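Local coordinates for protein metalloprotease stcE (Escherichia coli, PDB 4DNY) that is a secreted zinc metalloprotease and mucinase that probably cleaves O-glycosylated proteins such as mucins, and is thought to aid adhesion and immune evasion during enterohemorrhagic E. coli infection, at residues N52-I57 / G78-F83. Sequence-based numbering, arbitrary orientation.
Sequences NALVEI and GKMVRF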
# COMPACT_ATOMS: atom_id res chain seq x y z
N ASN A 52 3.64 -9.80 8.21
CA ASN A 52 3.12 -8.59 8.82
C ASN A 52 1.66 -8.38 8.51
O ASN A 52 1.22 -8.66 7.39
CB ASN A 52 3.88 -7.37 8.29
CG ASN A 52 5.34 -7.36 8.76
OD1 ASN A 52 5.62 -6.94 9.87
ND2 ASN A 52 6.26 -7.84 7.92
N ALA A 53 0.94 -7.83 9.49
CA ALA A 53 -0.48 -7.48 9.34
C ALA A 53 -0.69 -6.23 8.52
O ALA A 53 -1.73 -6.03 7.89
CB ALA A 53 -1.09 -7.24 10.72
N LEU A 54 0.30 -5.35 8.54
CA LEU A 54 0.25 -4.06 7.85
C LEU A 54 1.59 -3.68 7.26
O LEU A 54 2.65 -3.84 7.92
CB LEU A 54 -0.26 -3.00 8.81
CG LEU A 54 -0.61 -1.61 8.13
CD1 LEU A 54 -1.85 -1.00 8.76
CD2 LEU A 54 0.58 -0.79 8.26
N VAL A 55 1.56 -3.16 6.03
CA VAL A 55 2.74 -2.52 5.41
C VAL A 55 2.42 -1.05 5.31
O VAL A 55 1.33 -0.68 4.79
CB VAL A 55 3.04 -3.10 4.04
CG1 VAL A 55 4.02 -2.19 3.24
CG2 VAL A 55 3.62 -4.56 4.14
N GLU A 56 3.34 -0.18 5.74
CA GLU A 56 3.15 1.28 5.70
C GLU A 56 4.29 1.85 4.84
O GLU A 56 5.47 1.69 5.21
CB GLU A 56 3.16 1.88 7.10
CG GLU A 56 3.04 3.40 7.07
CD GLU A 56 2.73 4.02 8.44
OE1 GLU A 56 1.96 3.45 9.23
OE2 GLU A 56 3.23 5.08 8.70
N ILE A 57 3.92 2.48 3.74
CA ILE A 57 4.86 3.00 2.77
C ILE A 57 4.95 4.48 2.88
O ILE A 57 3.94 5.19 2.88
CB ILE A 57 4.38 2.62 1.36
CG1 ILE A 57 4.47 1.11 1.16
CG2 ILE A 57 5.17 3.40 0.23
CD1 ILE A 57 3.63 0.56 -0.05
N GLY A 78 -7.45 -10.01 4.94
CA GLY A 78 -7.41 -9.17 6.14
C GLY A 78 -6.19 -8.27 6.28
O GLY A 78 -6.08 -7.51 7.27
N LYS A 79 -5.28 -8.36 5.34
CA LYS A 79 -4.07 -7.55 5.37
C LYS A 79 -4.37 -6.10 5.01
O LYS A 79 -5.31 -5.79 4.29
CB LYS A 79 -3.01 -8.11 4.40
CG LYS A 79 -2.56 -9.50 4.74
CD LYS A 79 -1.88 -9.58 6.08
CE LYS A 79 -1.35 -11.00 6.40
NZ LYS A 79 -0.38 -11.06 7.47
N MET A 80 -3.46 -5.19 5.45
CA MET A 80 -3.64 -3.75 5.25
C MET A 80 -2.39 -3.09 4.69
O MET A 80 -1.28 -3.53 4.96
CB MET A 80 -4.10 -3.07 6.54
CG MET A 80 -5.46 -3.52 6.95
SD MET A 80 -5.95 -2.83 8.55
CE MET A 80 -5.96 -1.02 8.29
N VAL A 81 -2.61 -2.02 3.95
CA VAL A 81 -1.51 -1.19 3.42
C VAL A 81 -1.84 0.27 3.66
O VAL A 81 -2.94 0.73 3.30
CB VAL A 81 -1.23 -1.42 1.90
CG1 VAL A 81 -0.05 -0.55 1.44
CG2 VAL A 81 -0.92 -2.91 1.68
N ARG A 82 -0.92 0.99 4.27
CA ARG A 82 -1.05 2.43 4.48
C ARG A 82 -0.01 3.15 3.66
O ARG A 82 1.13 2.68 3.54
CB ARG A 82 -0.86 2.78 5.98
CG ARG A 82 -1.08 4.27 6.25
CD ARG A 82 -0.96 4.60 7.69
NE ARG A 82 -2.04 3.99 8.50
CZ ARG A 82 -1.87 3.16 9.51
NH1 ARG A 82 -0.62 2.78 9.86
NH2 ARG A 82 -2.89 2.69 10.23
N PHE A 83 -0.38 4.27 3.05
CA PHE A 83 0.57 5.18 2.33
C PHE A 83 0.60 6.51 3.02
O PHE A 83 -0.46 7.03 3.37
CB PHE A 83 0.13 5.41 0.89
CG PHE A 83 0.25 4.20 0.03
CD1 PHE A 83 1.37 4.01 -0.74
CD2 PHE A 83 -0.77 3.25 -0.03
CE1 PHE A 83 1.49 2.87 -1.52
CE2 PHE A 83 -0.66 2.13 -0.85
CZ PHE A 83 0.48 1.95 -1.57
O HOH W 1 -4.19 -6.68 9.08
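Leu54 to Ile57 and Met80 to Phe83 pair as parallel strands, their directions 15° apart. Met80 N donates a hydrogen bond to Ala53 O, Val55 N to Met80 O, Arg82 N to Val55 O and Ile57 N to Arg82 O. A water also links Ala53 O to Gly78 O. Lys79 reaches back so that NZ donates a hydrogen bond to Asn52 O (2.9 Å), from above the carbonyl plane; NZ is also hydrogen-bonded to Leu49 O. On one face Glu56 and Arg82 run side by side, each with CG anti to its backbone N. Arg82 bends at chi3 (-66°), and NH1 meets Glu56 OE1 at 2.7 Å in a salt bridge. OE1 is met on its anti side, 31° out of the carboxylate plane, but lies near the guanidinium plane; the two planes are almost perpendicular. Lys25 NZ forms a second salt bridge to OE1, and His58 NE2 is hydrogen-bonded to OE2. Leu54 CD1 covers one guanidinium face and touches Met80 CB at 3.8 Å. On the other face Ile57 CD1 meets Phe83 CE1 obliquely at 3.5 Å and Val81 CG1 at 4.1 Å. These are neighbouring interior strands of the five-stranded mixed sheet, between strands 25-28 and 107-113; helix 43-49 packs on Val55, Ile57 and Val81.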